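Local coordinates for protein 4-hydroxy-tetrahydrodipicolinate synthase (Thermotoga maritima, PDB 3PB2) that catalyses the condensation of pyruvate with aspartate semialdehyde to give 4-hydroxy-tetrahydrodipicolinate, a step on the pathway to lysine, at residues V137-G142 against E168-I173; V224-E229 against E240-L245; N39-L44 against G74-I79; V164-A169 against F190-G195. The protein carries 2 engineered substitutions. All blocks are in the same frame, centred on the assembly; numbering follows the deposited sequence.

Contact 1 (V137-G142 against E168-I173); sequences VYNVPG and EANPDI
Asn-139 and Glu-168 lie side by side and point the same way from neighbouring parallel strands, with amide and carboxylate planes 81° apart. CG of Asn-139 is anti to the backbone N (chi1 -173°), which lays the amide alongside the glutamate. Its CB stands 3.6 Å from OE2 of Glu-168, CG about as far, and ND2 at the tip donates to that oxygen at 2.8 Å. The bond is nearly straight, 172° at the hydrogen, and leaves in the amide plane for the syn lone pair of OE2. ND2 also donates to Asn-147, and OD1 takes the N-H of Val-148. OE2 is gripped again, on its anti side and somewhat out of the carboxylate plane, by the backbone N of Asn-170, and OE1 is held by Gln-175 and Thr-179, so that several donors fix the buried carboxylate. These residues stand at the C-terminal ends of strands 134-139 and 163-168 in a TIM barrel, the active-site rim of this fold. The backbones stay paired through Ala-169 N and Asn-139 O, 2.8 Å apart. The small methyl of Ala-169 packs 3.9 Å from Val-140 CB and meets the ring edge of Tyr-138, the predicted proton donor/acceptor, whose OH bonds to Thr-49. The Pro-141 ring crosses Asn-170 at about a right angle, CG against CB, and a water links Gly-142 N to Ala-169 O.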
loop_
_atom_site.group_PDB
_atom_site.type_symbol
_atom_site.label_atom_id
_atom_site.label_comp_id
_atom_site.label_asym_id
_atom_site.label_seq_id
_atom_site.Cartn_x
_atom_site.Cartn_y
_atom_site.Cartn_z
ATOM N N VAL A 137 19.888 -9.232 14.533
ATOM C CA VAL A 137 19.390 -8.429 13.408
ATOM C C VAL A 137 18.036 -7.795 13.744
ATOM O O VAL A 137 17.168 -8.456 14.305
ATOM C CB VAL A 137 19.271 -9.275 12.121
ATOM C CG1 VAL A 137 18.527 -8.497 11.021
ATOM C CG2 VAL A 137 20.666 -9.714 11.637
ATOM N N TYR A 138 17.832 -6.527 13.390
ATOM C CA TYR A 138 16.559 -5.878 13.728
ATOM C C TYR A 138 15.869 -5.377 12.449
ATOM O O TYR A 138 16.346 -4.454 11.806
ATOM C CB TYR A 138 16.792 -4.734 14.732
ATOM C CG TYR A 138 15.570 -3.914 15.125
ATOM C CD1 TYR A 138 14.276 -4.381 14.917
ATOM C CD2 TYR A 138 15.724 -2.675 15.732
ATOM C CE1 TYR A 138 13.164 -3.615 15.301
ATOM C CE2 TYR A 138 14.632 -1.912 16.122
ATOM C CZ TYR A 138 13.367 -2.374 15.902
ATOM O OH TYR A 138 12.310 -1.587 16.288
ATOM N N ASN A 139 14.763 -6.008 12.079
ATOM C CA ASN A 139 14.058 -5.674 10.840
ATOM C C ASN A 139 12.786 -4.903 11.161
ATOM O O ASN A 139 11.901 -5.428 11.839
ATOM C CB ASN A 139 13.689 -6.974 10.080
ATOM C CG ASN A 139 13.109 -6.697 8.696
ATOM O OD1 ASN A 139 13.702 -5.955 7.913
ATOM N ND2 ASN A 139 11.933 -7.280 8.395
ATOM N N VAL A 140 12.666 -3.671 10.667
ATOM C CA VAL A 140 11.480 -2.863 10.969
ATOM C C VAL A 140 11.202 -1.903 9.795
ATOM O O VAL A 140 11.483 -0.705 9.878
ATOM C CB VAL A 140 11.634 -2.136 12.361
ATOM C CG1 VAL A 140 12.906 -1.291 12.398
ATOM C CG2 VAL A 140 10.396 -1.303 12.707
ATOM N N PRO A 141 10.685 -2.451 8.679
ATOM C CA PRO A 141 10.626 -1.698 7.417
ATOM C C PRO A 141 9.807 -0.422 7.530
ATOM O O PRO A 141 10.119 0.551 6.844
ATOM C CB PRO A 141 9.965 -2.673 6.431
ATOM C CG PRO A 141 9.459 -3.820 7.247
ATOM C CD PRO A 141 10.296 -3.864 8.500
ATOM N N GLY A 142 8.789 -0.436 8.379
ATOM C CA GLY A 142 7.968 0.744 8.610
ATOM C C GLY A 142 8.776 1.957 9.061
ATOM O O GLY A 142 8.382 3.090 8.807
ATOM N N GLU A 168 11.939 -9.513 14.527
ATOM C CA GLU A 168 11.171 -9.378 13.298
ATOM C C GLU A 168 10.008 -8.438 13.523
ATOM O O GLU A 168 8.983 -8.839 14.077
ATOM C CB GLU A 168 10.665 -10.746 12.820
ATOM C CG GLU A 168 9.817 -10.681 11.537
ATOM C CD GLU A 168 10.562 -10.012 10.393
ATOM O OE1 GLU A 168 11.174 -10.741 9.586
ATOM O OE2 GLU A 168 10.542 -8.757 10.304
ATOM N N ALA A 169 10.158 -7.179 13.113
ATOM C CA ALA A 169 9.064 -6.223 13.315
ATOM C C ALA A 169 8.289 -5.898 12.033
ATOM O O ALA A 169 7.535 -4.946 12.008
ATOM C CB ALA A 169 9.550 -4.940 13.990
ATOM N N ASN A 170 8.499 -6.674 10.974
ATOM C CA ASN A 170 7.611 -6.600 9.831
ATOM C C ASN A 170 6.326 -7.323 10.252
ATOM O O ASN A 170 6.363 -8.493 10.586
ATOM C CB ASN A 170 8.287 -7.246 8.615
ATOM C CG ASN A 170 7.419 -7.243 7.375
ATOM O OD1 ASN A 170 6.196 -7.160 7.454
ATOM N ND2 ASN A 170 8.061 -7.363 6.211
ATOM N N PRO A 171 5.189 -6.613 10.283
ATOM C CA PRO A 171 3.945 -7.192 10.818
ATOM C C PRO A 171 3.274 -8.197 9.887
ATOM O O PRO A 171 2.286 -8.838 10.287
ATOM C CB PRO A 171 3.028 -5.964 10.979
ATOM C CG PRO A 171 3.509 -5.010 9.922
ATOM C CD PRO A 171 5.021 -5.203 9.889
ATOM N N ASP A 172 3.787 -8.325 8.666
ATOM C CA ASP A 172 3.184 -9.202 7.661
ATOM C C ASP A 172 3.349 -10.661 8.082
ATOM O O ASP A 172 4.472 -11.140 8.264
ATOM C CB ASP A 172 3.865 -8.969 6.303
ATOM C CG ASP A 172 3.156 -9.661 5.153
ATOM O OD1 ASP A 172 2.348 -10.574 5.385
ATOM O OD2 ASP A 172 3.424 -9.294 3.996
ATOM N N ILE A 173 2.238 -11.372 8.256
ATOM C CA ILE A 173 2.325 -12.763 8.717
ATOM C C ILE A 173 3.088 -13.669 7.731
ATOM O O ILE A 173 3.758 -14.622 8.146
ATOM C CB ILE A 173 0.920 -13.344 9.094
ATOM C CG1 ILE A 173 1.051 -14.619 9.940
ATOM C CG2 ILE A 173 0.072 -13.596 7.843
ATOM C CD1 ILE A 173 1.768 -14.425 11.285
HETATM O O HOH W 1 7.682 -2.480 10.307
#

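Contact 2 (V224-E229 against E240-L245); sequences VELCAE and EVHAKL. Engineered in segment 240-245: Ala-243 (natural residue Arg).
Val-241 and Leu-226 carry the apolar part of this helix pair. The branched Val-241 sets its two methyls against different residues of helix 220-231: CG1, anti to the backbone N (chi1 174°), rests 3.8 Å from Leu-226 CB, whereas CG2 turns to Glu-225. Leu-226 is long enough to reach past this valine, and its CD1 lies 3.7 Å from the CA of His-242, next to CB and at the edge of the imidazole. The leucine and the histidine run side by side, and the same CD1 comes within 4.4 Å of Leu-245 CD1.

Where polar side chains take part, they do so through carbon. Glu-225, extended beyond CG, crosses Val-241 at a slant and sets CG and CD against CG2, CD at 3.9 Å; its aliphatic part packs on the valine at the border of the interface, where the carboxylate can stay near solvent. The imidazole NE2 makes a weak hydrogen bond to Asp-177 of a neighbouring subunit.

The segment axes approach to 9.2 Å with their directions 159° apart, and Leu-226 also packs on Met-249 and on Leu-204 of helix 200-205. Two successive, nearly antiparallel helices joined by a short turn form a helical hairpin, here made by the helix after the last barrel strand and the first helix that follows it.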
loop_
_atom_site.group_PDB
_atom_site.type_symbol
_atom_site.label_atom_id
_atom_site.label_comp_id
_atom_site.label_asym_id
_atom_site.label_seq_id
_atom_site.Cartn_x
_atom_site.Cartn_y
_atom_site.Cartn_z
ATOM N N VAL A 224 5.151 -11.868 30.002
ATOM C CA VAL A 224 5.874 -13.093 30.356
ATOM C C VAL A 224 4.911 -14.270 30.379
ATOM O O VAL A 224 5.199 -15.325 29.810
ATOM C CB VAL A 224 6.615 -12.966 31.715
ATOM C CG1 VAL A 224 7.057 -14.337 32.229
ATOM C CG2 VAL A 224 7.813 -12.043 31.582
ATOM N N GLU A 225 3.761 -14.073 31.024
ATOM C CA GLU A 225 2.716 -15.094 31.059
ATOM C C GLU A 225 2.249 -15.508 29.659
ATOM O O GLU A 225 2.018 -16.694 29.402
ATOM C CB GLU A 225 1.519 -14.629 31.898
ATOM C CG GLU A 225 0.485 -15.714 32.151
ATOM C CD GLU A 225 -0.712 -15.220 32.951
ATOM O OE1 GLU A 225 -0.809 -13.993 33.184
ATOM O OE2 GLU A 225 -1.555 -16.060 33.345
ATOM N N LEU A 226 2.086 -14.537 28.763
ATOM C CA LEU A 226 1.690 -14.862 27.398
ATOM C C LEU A 226 2.638 -15.909 26.818
ATOM O O LEU A 226 2.208 -16.947 26.308
ATOM C CB LEU A 226 1.658 -13.608 26.510
ATOM C CG LEU A 226 0.918 -13.745 25.170
ATOM C CD1 LEU A 226 0.466 -12.380 24.644
ATOM C CD2 LEU A 226 1.774 -14.459 24.139
ATOM N N CYS A 227 3.936 -15.635 26.900
ATOM C CA CYS A 227 4.926 -16.560 26.371
ATOM C C CYS A 227 4.973 -17.858 27.173
ATOM O O CYS A 227 5.024 -18.948 26.600
ATOM C CB CYS A 227 6.312 -15.912 26.332
ATOM S SG CYS A 227 6.386 -14.498 25.193
ATOM N N ALA A 228 4.965 -17.739 28.496
ATOM C CA ALA A 228 5.118 -18.913 29.359
ATOM C C ALA A 228 3.964 -19.898 29.180
ATOM O O ALA A 228 4.164 -21.114 29.175
ATOM C CB ALA A 228 5.233 -18.493 30.811
ATOM N N GLU A 229 2.753 -19.376 29.026
ATOM C CA GLU A 229 1.607 -20.243 28.801
ATOM C C GLU A 229 1.734 -21.001 27.478
ATOM O O GLU A 229 1.393 -22.192 27.405
ATOM C CB GLU A 229 0.303 -19.446 28.848
ATOM C CG GLU A 229 -0.099 -18.998 30.251
ATOM C CD GLU A 229 -0.426 -20.150 31.183
ATOM O OE1 GLU A 229 -0.426 -21.319 30.735
ATOM O OE2 GLU A 229 -0.678 -19.883 32.375
ATOM N N GLU A 240 -5.906 -16.231 25.612
ATOM C CA GLU A 240 -6.689 -15.406 26.534
ATOM C C GLU A 240 -5.853 -14.236 27.038
ATOM O O GLU A 240 -6.347 -13.108 27.139
ATOM C CB GLU A 240 -7.216 -16.241 27.717
ATOM C CG GLU A 240 -8.299 -17.214 27.318
ATOM C CD GLU A 240 -8.691 -18.189 28.431
ATOM O OE1 GLU A 240 -7.991 -18.257 29.468
ATOM O OE2 GLU A 240 -9.708 -18.892 28.256
ATOM N N VAL A 241 -4.582 -14.499 27.345
ATOM C CA VAL A 241 -3.697 -13.437 27.807
ATOM C C VAL A 241 -3.504 -12.397 26.706
ATOM O O VAL A 241 -3.539 -11.193 26.960
ATOM C CB VAL A 241 -2.329 -13.972 28.254
ATOM C CG1 VAL A 241 -1.403 -12.808 28.587
ATOM C CG2 VAL A 241 -2.490 -14.914 29.446
ATOM N N HIS A 242 -3.293 -12.887 25.487
ATOM C CA HIS A 242 -3.185 -12.049 24.299
ATOM C C HIS A 242 -4.441 -11.180 24.127
ATOM O O HIS A 242 -4.352 -9.984 23.837
ATOM C CB HIS A 242 -2.952 -12.962 23.095
ATOM C CG HIS A 242 -3.172 -12.311 21.768
ATOM N ND1 HIS A 242 -2.281 -11.413 21.218
ATOM C CD2 HIS A 242 -4.165 -12.462 20.859
ATOM C CE1 HIS A 242 -2.723 -11.028 20.034
ATOM N NE2 HIS A 242 -3.867 -11.646 19.794
ATOM N N ALA A 243 -5.606 -11.787 24.336
ATOM C CA ALA A 243 -6.874 -11.077 24.222
ATOM C C ALA A 243 -6.989 -9.966 25.260
ATOM O O ALA A 243 -7.344 -8.836 24.935
ATOM C CB ALA A 243 -8.029 -12.051 24.351
ATOM N N LYS A 244 -6.673 -10.299 26.506
ATOM C CA LYS A 244 -6.712 -9.367 27.631
ATOM C C LYS A 244 -5.815 -8.149 27.416
ATOM O O LYS A 244 -6.147 -7.039 27.829
ATOM C CB LYS A 244 -6.222 -10.095 28.886
ATOM C CG LYS A 244 -7.067 -9.900 30.133
ATOM C CD LYS A 244 -8.078 -11.022 30.296
ATOM C CE LYS A 244 -8.474 -11.201 31.760
ATOM N NZ LYS A 244 -7.335 -11.692 32.601
ATOM N N LEU A 245 -4.660 -8.382 26.798
ATOM C CA LEU A 245 -3.656 -7.341 26.583
ATOM C C LEU A 245 -3.910 -6.492 25.344
ATOM O O LEU A 245 -3.245 -5.472 25.130
ATOM C CB LEU A 245 -2.273 -7.981 26.461
ATOM C CG LEU A 245 -1.555 -8.367 27.750
ATOM C CD1 LEU A 245 -0.225 -9.067 27.429
ATOM C CD2 LEU A 245 -1.318 -7.129 28.598
#

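Contact 3 (N39-L44 against G74-I79); sequences NGVNAL and GKIPVI
Ile-76 is the bump of this contact, and the turn of backbone at Val-41 to Ala-43 is the hollow that receives it. Its CB sits 3.5 Å from the carbonyl oxygen of Asn-42, and CG2 lies 3.6 Å from that of Val-41. In the other branch CG1 stands between the backbone N and the carbonyl carbon (chi1 55°), which sends CD1 to the amide of Ala-43, with Val-41 CG1 and Leu-44 CB at the margins. A beta-branched chain with one long arm suits a hollow of this shape, because CG2 can meet Val-41 O while CD1 lies near Ala-43 N.

Next to it the puckered ring of Pro-77 makes a second, lower ridge. Pro-77 CD comes to 3.2 Å from Asn-42 O. Its CG faces the methyl of Ala-43 at 3.7 Å; so short a side chain lets the ring come close to the strand. Beyond the proline the two chains run as parallel strands. Leu-44 N donates to Pro-77 O at 3.2 Å, and Leu-44 O accepts from Ile-79 N at 2.9 Å, both bonds nearly straight at the hydrogen.

Leu-44 and Val-78 share a face of the sheet, turned to helix 58-72, the connection of this right-handed beta-alpha-beta unit of the TIM barrel. The chemistry changes along the contact. Pairing begins with the carbonyl of Pro-77, since proline has no N-H to give, so carbon packing holds the entry of the strands and peptide hydrogen bonds hold the part beyond.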
loop_
_atom_site.group_PDB
_atom_site.type_symbol
_atom_site.label_atom_id
_atom_site.label_comp_id
_atom_site.label_asym_id
_atom_site.label_seq_id
_atom_site.Cartn_x
_atom_site.Cartn_y
_atom_site.Cartn_z
ATOM N N ASN A 39 9.647 -9.244 37.645
ATOM C CA ASN A 39 8.496 -9.794 36.947
ATOM C C ASN A 39 8.766 -10.891 35.901
ATOM O O ASN A 39 7.912 -11.184 35.063
ATOM C CB ASN A 39 7.604 -8.653 36.424
ATOM C CG ASN A 39 6.781 -8.022 37.544
ATOM O OD1 ASN A 39 5.810 -8.614 38.006
ATOM N ND2 ASN A 39 7.202 -6.855 38.022
ATOM N N GLY A 40 9.943 -11.518 35.979
ATOM C CA GLY A 40 10.232 -12.706 35.184
ATOM C C GLY A 40 10.728 -12.462 33.771
ATOM O O GLY A 40 10.868 -13.396 32.977
ATOM N N VAL A 41 11.003 -11.204 33.451
ATOM C CA VAL A 41 11.503 -10.837 32.111
ATOM C C VAL A 41 12.850 -11.519 31.846
ATOM O O VAL A 41 13.659 -11.643 32.749
ATOM C CB VAL A 41 11.655 -9.314 32.004
ATOM C CG1 VAL A 41 12.631 -8.935 30.905
ATOM C CG2 VAL A 41 10.279 -8.658 31.780
ATOM N N ASN A 42 13.102 -11.953 30.613
ATOM C CA ASN A 42 14.261 -12.808 30.375
ATOM C C ASN A 42 15.447 -12.138 29.676
ATOM O O ASN A 42 16.488 -12.761 29.476
ATOM C CB ASN A 42 13.845 -14.093 29.666
ATOM C CG ASN A 42 13.557 -15.221 30.648
ATOM O OD1 ASN A 42 14.214 -15.343 31.690
ATOM N ND2 ASN A 42 12.582 -16.052 30.321
ATOM N N ALA A 43 15.280 -10.866 29.315
ATOM C CA ALA A 43 16.364 -10.073 28.723
ATOM C C ALA A 43 15.985 -8.602 28.764
ATOM O O ALA A 43 14.810 -8.251 28.892
ATOM C CB ALA A 43 16.650 -10.498 27.279
ATOM N N LEU A 44 16.995 -7.749 28.688
ATOM C CA LEU A 44 16.781 -6.316 28.668
ATOM C C LEU A 44 17.442 -5.793 27.399
ATOM O O LEU A 44 18.603 -6.083 27.152
ATOM C CB LEU A 44 17.427 -5.709 29.908
ATOM C CG LEU A 44 16.696 -4.636 30.697
ATOM C CD1 LEU A 44 15.204 -4.900 30.693
ATOM C CD2 LEU A 44 17.246 -4.589 32.124
ATOM N N GLY A 74 24.167 -9.950 35.838
ATOM C CA GLY A 74 24.220 -11.237 35.168
ATOM C C GLY A 74 22.995 -12.132 35.280
ATOM O O GLY A 74 23.019 -13.259 34.795
ATOM N N LYS A 75 21.924 -11.649 35.902
ATOM C CA LYS A 75 20.699 -12.440 35.992
ATOM C C LYS A 75 20.099 -12.754 34.606
ATOM O O LYS A 75 19.639 -13.874 34.359
ATOM C CB LYS A 75 19.667 -11.741 36.884
ATOM C CG LYS A 75 20.130 -11.507 38.312
ATOM C CD LYS A 75 19.085 -10.743 39.114
ATOM C CE LYS A 75 19.421 -10.731 40.602
ATOM N NZ LYS A 75 20.665 -9.968 40.901
ATOM N N ILE A 76 20.110 -11.763 33.712
ATOM C CA ILE A 76 19.593 -11.916 32.346
ATOM C C ILE A 76 20.518 -11.191 31.357
ATOM O O ILE A 76 21.264 -10.310 31.766
ATOM C CB ILE A 76 18.144 -11.368 32.219
ATOM C CG1 ILE A 76 18.077 -9.912 32.698
ATOM C CG2 ILE A 76 17.162 -12.254 33.033
ATOM C CD1 ILE A 76 16.677 -9.250 32.546
ATOM N N PRO A 77 20.497 -11.571 30.059
ATOM C CA PRO A 77 21.439 -10.875 29.168
ATOM C C PRO A 77 21.046 -9.417 28.965
ATOM O O PRO A 77 19.856 -9.065 28.986
ATOM C CB PRO A 77 21.303 -11.634 27.841
ATOM C CG PRO A 77 19.904 -12.239 27.895
ATOM C CD PRO A 77 19.728 -12.607 29.347
ATOM N N VAL A 78 22.056 -8.574 28.787
ATOM C CA VAL A 78 21.830 -7.182 28.479
ATOM C C VAL A 78 22.259 -6.956 27.030
ATOM O O VAL A 78 23.408 -7.218 26.655
ATOM C CB VAL A 78 22.585 -6.258 29.434
ATOM C CG1 VAL A 78 22.518 -4.811 28.934
ATOM C CG2 VAL A 78 22.021 -6.376 30.841
ATOM N N ILE A 79 21.311 -6.505 26.215
ATOM C CA ILE A 79 21.520 -6.372 24.782
ATOM C C ILE A 79 21.354 -4.897 24.399
ATOM O O ILE A 79 20.358 -4.273 24.752
ATOM C CB ILE A 79 20.519 -7.253 23.999
ATOM C CG1 ILE A 79 20.788 -8.738 24.305
ATOM C CG2 ILE A 79 20.634 -7.003 22.494
ATOM C CD1 ILE A 79 19.794 -9.696 23.650
#

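Contact 4 (V164-A169 against F190-G195); sequences VGIKEA and FMVWSG
Gly-165 lies beneath the ring of Phe-190 in the apolar centre. Its CA is 3.6 Å from the ring centroid and only 18° off the normal, a CH-pi contact over the face. Phe-190 reaches it with CG anti to its backbone N (chi1 -163°), which swings the ring across the neighbouring strand. Glycine suits the site: its bare CA lets Phe-190 lie close over it, while Met-191 O presses in where a side chain would stand. Trp-193 CZ3 does the same, 4.0 Å from Gly-165 CA. Ile-166 CG2 fills the angle between Phe-190 CE2, at 3.8 Å, and both methyls of Val-192, while Val-164 CG2 meets the indole at its edge.

Around this runs a parallel ladder, in which Met-191 N, Trp-193 N and Gly-195 N donate to the oxygens of Val-164, Ile-166 and Glu-168, and the N-H groups of Ile-166 and Glu-168 answer to Met-191 O and Trp-193 O. The last rung is skewed, Gly-195 N standing above the carbonyl plane of Glu-168. At this polar end the fully extended Lys-167, the predicted Schiff-base residue, passes Gly-195 with CE 3.6 Å from its CA, where the lack of a side chain leaves the lysine room.

Lys-167 and Trp-193 face the barrel interior beside Ile-212 of strand 210-213, and Trp-193 NE1 bonds to Phe-8 O. Ile-166 and Val-192 face outward to helix 173-186, which connects the two strands.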
loop_
_atom_site.group_PDB
_atom_site.type_symbol
_atom_site.label_atom_id
_atom_site.label_comp_id
_atom_site.label_asym_id
_atom_site.label_seq_id
_atom_site.Cartn_x
_atom_site.Cartn_y
_atom_site.Cartn_z
ATOM N N VAL A 164 22.927 -14.197 16.460
ATOM C CA VAL A 164 22.174 -15.204 17.207
ATOM C C VAL A 164 20.706 -15.271 16.866
ATOM O O VAL A 164 20.027 -16.275 17.159
ATOM C CB VAL A 164 22.318 -15.039 18.748
ATOM C CG1 VAL A 164 23.774 -15.346 19.176
ATOM C CG2 VAL A 164 21.875 -13.635 19.190
ATOM N N GLY A 165 20.197 -14.213 16.255
ATOM C CA GLY A 165 18.792 -14.193 15.932
ATOM C C GLY A 165 18.344 -12.893 15.304
ATOM O O GLY A 165 19.151 -12.038 14.904
ATOM N N ILE A 166 17.037 -12.759 15.192
ATOM C CA ILE A 166 16.466 -11.597 14.537
ATOM C C ILE A 166 15.209 -11.155 15.258
ATOM O O ILE A 166 14.407 -11.978 15.697
ATOM C CB ILE A 166 16.130 -11.923 13.072
ATOM C CG1 ILE A 166 15.469 -10.721 12.379
ATOM C CG2 ILE A 166 15.208 -13.142 13.001
ATOM C CD1 ILE A 166 15.533 -10.798 10.830
ATOM N N LYS A 167 15.078 -9.840 15.408
ATOM C CA LYS A 167 13.887 -9.226 15.943
ATOM C C LYS A 167 13.057 -8.828 14.729
ATOM O O LYS A 167 13.445 -7.933 13.975
ATOM C CB LYS A 167 14.259 -7.998 16.774
ATOM C CG LYS A 167 13.050 -7.182 17.183
ATOM C CD LYS A 167 13.445 -5.995 18.050
ATOM C CE LYS A 167 12.181 -5.204 18.403
ATOM N NZ LYS A 167 12.475 -3.862 18.970
ATOM N N GLU A 168 11.939 -9.513 14.527
ATOM C CA GLU A 168 11.171 -9.378 13.298
ATOM C C GLU A 168 10.008 -8.438 13.523
ATOM O O GLU A 168 8.983 -8.839 14.077
ATOM C CB GLU A 168 10.665 -10.746 12.820
ATOM C CG GLU A 168 9.817 -10.681 11.537
ATOM C CD GLU A 168 10.562 -10.012 10.393
ATOM O OE1 GLU A 168 11.174 -10.741 9.586
ATOM O OE2 GLU A 168 10.542 -8.757 10.304
ATOM N N ALA A 169 10.158 -7.179 13.113
ATOM C CA ALA A 169 9.064 -6.223 13.315
ATOM C C ALA A 169 8.289 -5.898 12.033
ATOM O O ALA A 169 7.535 -4.946 12.008
ATOM C CB ALA A 169 9.550 -4.940 13.990
ATOM N N PHE A 190 19.009 -20.705 15.601
ATOM C CA PHE A 190 18.811 -19.273 15.343
ATOM C C PHE A 190 17.486 -18.837 15.990
ATOM O O PHE A 190 16.453 -19.469 15.765
ATOM C CB PHE A 190 18.786 -19.040 13.831
ATOM C CG PHE A 190 18.995 -17.607 13.418
ATOM C CD1 PHE A 190 20.266 -17.047 13.411
ATOM C CD2 PHE A 190 17.910 -16.821 13.010
ATOM C CE1 PHE A 190 20.453 -15.728 13.012
ATOM C CE2 PHE A 190 18.094 -15.511 12.620
ATOM C CZ PHE A 190 19.366 -14.961 12.608
ATOM N N MET A 191 17.509 -17.769 16.795
ATOM C CA MET A 191 16.301 -17.298 17.472
ATOM C C MET A 191 15.506 -16.304 16.605
ATOM O O MET A 191 16.082 -15.490 15.884
ATOM C CB MET A 191 16.649 -16.638 18.807
ATOM C CG MET A 191 17.415 -17.555 19.774
ATOM S SD MET A 191 16.329 -18.885 20.331
ATOM C CE MET A 191 16.733 -18.903 22.071
ATOM N N VAL A 192 14.182 -16.363 16.690
ATOM C CA VAL A 192 13.341 -15.345 16.044
ATOM C C VAL A 192 12.362 -14.805 17.067
ATOM O O VAL A 192 11.515 -15.548 17.581
ATOM C CB VAL A 192 12.603 -15.890 14.824
ATOM C CG1 VAL A 192 11.857 -14.755 14.081
ATOM C CG2 VAL A 192 13.590 -16.613 13.880
ATOM N N TRP A 193 12.536 -13.534 17.416
ATOM C CA TRP A 193 11.680 -12.868 18.393
ATOM C C TRP A 193 10.772 -11.846 17.711
ATOM O O TRP A 193 11.206 -11.111 16.808
ATOM C CB TRP A 193 12.516 -12.128 19.432
ATOM C CG TRP A 193 13.507 -12.987 20.214
ATOM C CD1 TRP A 193 13.227 -13.827 21.265
ATOM C CD2 TRP A 193 14.927 -13.039 20.026
ATOM N NE1 TRP A 193 14.393 -14.403 21.734
ATOM C CE2 TRP A 193 15.447 -13.932 20.993
ATOM C CE3 TRP A 193 15.809 -12.413 19.136
ATOM C CZ2 TRP A 193 16.813 -14.214 21.089
ATOM C CZ3 TRP A 193 17.155 -12.694 19.229
ATOM C CH2 TRP A 193 17.650 -13.591 20.200
ATOM N N SER A 194 9.520 -11.774 18.153
ATOM C CA SER A 194 8.627 -10.769 17.586
ATOM C C SER A 194 9.133 -9.361 17.926
ATOM O O SER A 194 9.588 -9.105 19.037
ATOM C CB SER A 194 7.202 -10.963 18.096
ATOM O OG SER A 194 6.321 -10.039 17.457
ATOM N N GLY A 195 9.094 -8.454 16.956
ATOM C CA GLY A 195 9.331 -7.052 17.255
ATOM C C GLY A 195 8.024 -6.269 17.330
ATOM O O GLY A 195 8.028 -5.036 17.392
#

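How the contacts relate
Contacts 1, 3 and 4 belong to one barrel sheet, and contact 2 lies outside it. Contacts 1 and 4 share Glu-168 and Ala-169, their centres are 9 Å apart, and strand 134-139 pairs directly with strand 163-168: Val-137 O lies 2.7 Å from Lys-167 N. They set the predicted catalytic pair side by side, with Tyr-138 OH 3.5 Å from Lys-167 NZ. Contact 3 lies across the chain's centre from contact 1, its centre about 22 Å away, yet its Ile-79 side chain comes within about 9 Å of that of Lys-167. Contact 2 lies away from the predicted sites and touches contact 3, Val-224 CG2 packing 3.6 Å from Gly-40 O.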